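2-oxoglutarate carboxylase small subunit (Hydrogenobacter thermophilus, PDB 7KCT) is a biotin carboxylase-type subunit with an ATP-grasp domain, and binds ADP, bicarbonate and magnesium. Local coordinates at residues A[119-124]-A[272-277]. Sequence-based numbering, arbitrary orientation.
With ADP (adenosine-5'-diphosphate), chain C.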
ATOM      1  N   GLU A 119     -17.060 -28.829 -11.476  1.00 35.27           N
ATOM      2  CA  GLU A 119     -17.174 -29.754 -12.594  1.00 35.87           C
ATOM      3  C   GLU A 119     -18.178 -29.263 -13.633  1.00 36.81           C
ATOM      4  O   GLU A 119     -17.976 -29.429 -14.834  1.00 36.80           O
ATOM      5  CB  GLU A 119     -17.605 -31.100 -12.059  1.00 44.35           C
ATOM      6  CG  GLU A 119     -17.257 -32.315 -12.859  1.00 49.15           C
ATOM      7  CD  GLU A 119     -17.584 -33.512 -12.002  1.00 53.57           C
ATOM      8  OE1 GLU A 119     -18.782 -33.641 -11.656  1.00 57.12           O
ATOM      9  OE2 GLU A 119     -16.659 -34.253 -11.596  1.00 50.68           O
ATOM     10  N   LEU A 120     -19.292 -28.715 -13.192  1.00 36.89           N
ATOM     11  CA  LEU A 120     -20.279 -28.210 -14.130  1.00 36.81           C
ATOM     12  C   LEU A 120     -19.710 -27.110 -15.031  1.00 45.40           C
ATOM     13  O   LEU A 120     -19.920 -27.126 -16.248  1.00 39.82           O
ATOM     14  CB  LEU A 120     -21.472 -27.689 -13.363  1.00 36.42           C
ATOM     15  CG  LEU A 120     -22.570 -27.016 -14.169  1.00 41.20           C
ATOM     16  CD1 LEU A 120     -23.359 -28.035 -15.006  1.00 34.38           C
ATOM     17  CD2 LEU A 120     -23.502 -26.171 -13.286  1.00 38.47           C
ATOM     18  N   MET A 121     -19.079 -26.096 -14.443  1.00 36.84           N
ATOM     19  CA  MET A 121     -18.582 -24.942 -15.169  1.00 33.03           C
ATOM     20  C   MET A 121     -17.198 -25.137 -15.713  1.00 39.17           C
ATOM     21  O   MET A 121     -16.619 -24.170 -16.211  1.00 45.78           O
ATOM     22  CB  MET A 121     -18.616 -23.721 -14.270  1.00 39.04           C
ATOM     23  CG  MET A 121     -19.986 -23.575 -13.761  1.00 40.40           C
ATOM     24  SD  MET A 121     -21.302 -23.407 -15.057  1.00 43.86           S
ATOM     25  CE  MET A 121     -21.275 -21.657 -15.643  1.00 45.93           C
ATOM     26  N   GLY A 122     -16.703 -26.359 -15.710  1.00 38.93           N
ATOM     27  CA  GLY A 122     -15.368 -26.671 -16.174  1.00 39.52           C
ATOM     28  C   GLY A 122     -15.242 -26.848 -17.658  1.00 41.83           C
ATOM     29  O   GLY A 122     -14.134 -26.999 -18.171  1.00 46.45           O
ATOM     30  N   ASP A 123     -16.356 -26.827 -18.365  1.00 37.93           N
ATOM     31  CA  ASP A 123     -16.368 -26.931 -19.809  1.00 41.32           C
ATOM     32  C   ASP A 123     -17.067 -25.684 -20.313  1.00 37.10           C
ATOM     33  O   ASP A 123     -18.167 -25.373 -19.857  1.00 34.63           O
ATOM     34  CB  ASP A 123     -17.078 -28.210 -20.231  1.00 42.18           C
ATOM     35  CG  ASP A 123     -17.300 -28.287 -21.715  1.00 47.32           C
ATOM     36  OD1 ASP A 123     -18.331 -27.734 -22.173  1.00 45.08           O
ATOM     37  OD2 ASP A 123     -16.442 -28.868 -22.429  1.00 47.46           O
ATOM     38  N   LYS A 124     -16.410 -24.951 -21.222  1.00 37.52           N
ATOM     39  CA  LYS A 124     -16.956 -23.656 -21.641  1.00 37.50           C
ATOM     40  C   LYS A 124     -18.295 -23.818 -22.360  1.00 30.35           C
ATOM     41  O   LYS A 124     -19.199 -23.003 -22.183  1.00 34.18           O
ATOM     42  CB  LYS A 124     -15.972 -22.899 -22.553  1.00 39.57           C
ATOM     43  CG  LYS A 124     -14.676 -22.346 -21.880  1.00 51.20           C
ATOM     44  CD  LYS A 124     -14.035 -21.161 -22.703  1.00 44.60           C
ATOM     45  CE  LYS A 124     -12.566 -20.926 -22.324  1.00 49.75           C
ATOM     46  NZ  LYS A 124     -11.591 -21.101 -23.466  1.00 54.16           N
ATOM     47  N   LYS A 272     -26.777 -17.842  -8.098  1.00 36.26           N
ATOM     48  CA  LYS A 272     -27.707 -18.508  -7.188  1.00 44.78           C
ATOM     49  C   LYS A 272     -28.326 -19.741  -7.833  1.00 40.96           C
ATOM     50  O   LYS A 272     -28.508 -20.766  -7.170  1.00 41.91           O
ATOM     51  CB  LYS A 272     -28.803 -17.541  -6.767  1.00 36.06           C
ATOM     52  CG  LYS A 272     -28.372 -16.467  -5.836  1.00 39.17           C
ATOM     53  CD  LYS A 272     -29.432 -15.376  -5.750  1.00 42.07           C
ATOM     54  CE  LYS A 272     -29.306 -14.554  -4.462  1.00 49.60           C
ATOM     55  NZ  LYS A 272     -30.111 -15.186  -3.347  1.00 61.21           N
ATOM     56  N   GLU A 273     -28.618 -19.684  -9.135  1.00 41.04           N
ATOM     57  CA  GLU A 273     -29.262 -20.830  -9.789  1.00 41.86           C
ATOM     58  C   GLU A 273     -28.380 -22.068  -9.738  1.00 44.16           C
ATOM     59  O   GLU A 273     -28.881 -23.189  -9.618  1.00 43.29           O
ATOM     60  CB  GLU A 273     -29.606 -20.521 -11.254  1.00 44.36           C
ATOM     61  CG  GLU A 273     -30.850 -19.666 -11.475  1.00 55.85           C
ATOM     62  CD  GLU A 273     -31.257 -19.573 -12.958  1.00 67.42           C
ATOM     63  OE1 GLU A 273     -31.146 -20.579 -13.710  1.00 65.17           O
ATOM     64  OE2 GLU A 273     -31.684 -18.475 -13.369  1.00 68.47           O
ATOM     65  N   ILE A 274     -27.066 -21.903  -9.881  1.00 43.69           N
ATOM     66  CA  ILE A 274     -26.194 -23.075  -9.838  1.00 42.20           C
ATOM     67  C   ILE A 274     -25.648 -23.309  -8.428  1.00 36.64           C
ATOM     68  O   ILE A 274     -24.730 -24.115  -8.239  1.00 44.64           O
ATOM     69  CB  ILE A 274     -25.040 -22.969 -10.860  1.00 40.85           C
ATOM     70  CG1 ILE A 274     -24.108 -21.802 -10.541  1.00 34.47           C
ATOM     71  CG2 ILE A 274     -25.567 -22.838 -12.281  1.00 42.94           C
ATOM     72  CD1 ILE A 274     -22.892 -21.728 -11.451  1.00 47.96           C
ATOM     73  N   GLY A 275     -26.196 -22.611  -7.448  1.00 36.10           N
ATOM     74  CA  GLY A 275     -25.739 -22.715  -6.074  1.00 39.14           C
ATOM     75  C   GLY A 275     -24.271 -22.373  -5.887  1.00 39.05           C
ATOM     76  O   GLY A 275     -23.534 -23.153  -5.279  1.00 40.12           O
ATOM     77  N   TYR A 276     -23.841 -21.205  -6.383  1.00 40.08           N
ATOM     78  CA  TYR A 276     -22.443 -20.790  -6.261  1.00 40.41           C
ATOM     79  C   TYR A 276     -22.225 -20.186  -4.880  1.00 34.87           C
ATOM     80  O   TYR A 276     -23.044 -19.407  -4.400  1.00 31.06           O
ATOM     81  CB  TYR A 276     -22.047 -19.750  -7.347  1.00 37.02           C
ATOM     82  CG  TYR A 276     -20.540 -19.688  -7.547  1.00 31.60           C
ATOM     83  CD1 TYR A 276     -19.904 -20.628  -8.307  1.00 34.83           C
ATOM     84  CD2 TYR A 276     -19.754 -18.700  -6.947  1.00 34.94           C
ATOM     85  CE1 TYR A 276     -18.555 -20.632  -8.460  1.00 34.85           C
ATOM     86  CE2 TYR A 276     -18.348 -18.697  -7.118  1.00 31.01           C
ATOM     87  CZ  TYR A 276     -17.775 -19.680  -7.862  1.00 30.60           C
ATOM     88  OH  TYR A 276     -16.408 -19.786  -8.100  1.00 32.40           O
ATOM     89  N   TYR A 277     -21.078 -20.499  -4.259  1.00 34.71           N
ATOM     90  CA  TYR A 277     -20.594 -19.750  -3.104  1.00 32.79           C
ATOM     91  C   TYR A 277     -19.066 -19.670  -3.180  1.00 31.48           C
ATOM     92  O   TYR A 277     -18.430 -20.322  -4.010  1.00 31.44           O
ATOM     93  CB  TYR A 277     -21.074 -20.354  -1.749  1.00 25.58           C
ATOM     94  CG  TYR A 277     -20.829 -21.846  -1.531  1.00 32.26           C
ATOM     95  CD1 TYR A 277     -19.545 -22.329  -1.328  1.00 27.39           C
ATOM     96  CD2 TYR A 277     -21.903 -22.758  -1.442  1.00 36.67           C
ATOM     97  CE1 TYR A 277     -19.308 -23.677  -1.112  1.00 33.91           C
ATOM     98  CE2 TYR A 277     -21.676 -24.136  -1.229  1.00 35.39           C
ATOM     99  CZ  TYR A 277     -20.381 -24.583  -1.053  1.00 34.09           C
ATOM    100  OH  TYR A 277     -20.121 -25.925  -0.840  1.00 28.56           O
TER
HETATM  101  PB  ADP C 501      -9.229 -18.522 -21.300  1.00 42.35           P
HETATM  102  O1B ADP C 501      -7.934 -19.028 -21.831  1.00 48.07           O
HETATM  103  O2B ADP C 501      -9.453 -17.228 -20.561  1.00 36.11           O
HETATM  104  O3B ADP C 501     -10.177 -19.604 -20.819  1.00 55.96           O
HETATM  105  PA  ADP C 501     -11.344 -17.172 -22.568  1.00 40.42           P
HETATM  106  O1A ADP C 501     -11.675 -16.247 -21.452  1.00 34.39           O
HETATM  107  O2A ADP C 501     -12.505 -17.720 -23.383  1.00 45.82           O
HETATM  108  O3A ADP C 501     -10.147 -18.145 -22.835  1.00 43.42           O
HETATM  109  O5' ADP C 501     -10.960 -15.816 -23.806  1.00 42.27           O
HETATM  110  C5' ADP C 501      -9.521 -15.530 -23.947  1.00 44.81           C
HETATM  111  C4' ADP C 501      -9.491 -14.144 -24.457  1.00 37.70           C
HETATM  112  O4' ADP C 501      -9.735 -14.307 -25.874  1.00 37.83           O
HETATM  113  C3' ADP C 501     -10.573 -13.296 -23.903  1.00 41.56           C
HETATM  114  O3' ADP C 501     -10.080 -12.492 -22.825  1.00 43.70           O
HETATM  115  C2' ADP C 501     -10.758 -12.366 -25.100  1.00 40.95           C
HETATM  116  O2' ADP C 501      -9.624 -11.429 -25.255  1.00 40.73           O
HETATM  117  C1' ADP C 501     -10.626 -13.275 -26.288  1.00 36.34           C
HETATM  118  N9  ADP C 501     -11.938 -13.835 -26.695  1.00 38.19           N
HETATM  119  C8  ADP C 501     -12.647 -14.922 -26.166  1.00 33.33           C
HETATM  120  N7  ADP C 501     -13.805 -15.130 -26.847  1.00 38.58           N
HETATM  121  C5  ADP C 501     -13.845 -14.123 -27.812  1.00 41.28           C
HETATM  122  C6  ADP C 501     -14.788 -13.799 -28.821  1.00 40.53           C
HETATM  123  N6  ADP C 501     -15.921 -14.540 -28.952  1.00 34.82           N
HETATM  124  N1  ADP C 501     -14.607 -12.728 -29.634  1.00 32.15           N
HETATM  125  C2  ADP C 501     -13.444 -12.061 -29.435  1.00 38.26           C
HETATM  126  N3  ADP C 501     -12.461 -12.256 -28.540  1.00 33.62           N
HETATM  127  C4  ADP C 501     -12.696 -13.319 -27.729  1.00 37.64           C
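Leu-120, in the last turn of helix 115-120, reaches across to Ile-274 just beyond the end of helix 257-273, its CD2 lying 4.0 Å from Ile-274 CG2. With CG trans to the backbone N (chi1 175°), the leucine extends toward the isoleucine, and the two branched chains meet at an oblique angle. Met-121, where the chain leaves the helix, offers CG, near the root of its chain, to the CD1 tip of Ile-274 (4.1 Å); the unbranched, apolar chain of this buried residue bends beyond CG. Ile-274 thus divides its branches, the gamma methyl for Leu-120 and the delta methyl for Met-121, while also packing on Val-117 one turn earlier in helix 115-120. Behind it, Gly-275 adopts the positive phi (58°) of the C-prime residue in a Schellman motif, a left-handed conformation that glycine, with no side chain, takes readily; the motif ends helix 257-273 and turns the chain toward strand 278-286.

Past Gly-122, Asp-123 caps the next helix: OD1 accepts the N-H of Arg-126, while OD2 forms a salt bridge with Arg-202, its partner in the bicarbonate pocket. Lys-124, long and cationic, extends to an ADP, where CE lies 3.1 Å from ADP O3B and NZ makes a weak 3.3 Å hydrogen bond to ADP O3A; its positive charge probably complements the diphosphate. Methyl and methylene contacts lack directional bonds, so shape and burial (109 Å²) join the end of helix 115-120 to that of helix 257-273, the latter in the ATP-grasp region, while Asp-123 and Lys-124 line the bicarbonate and ADP pockets.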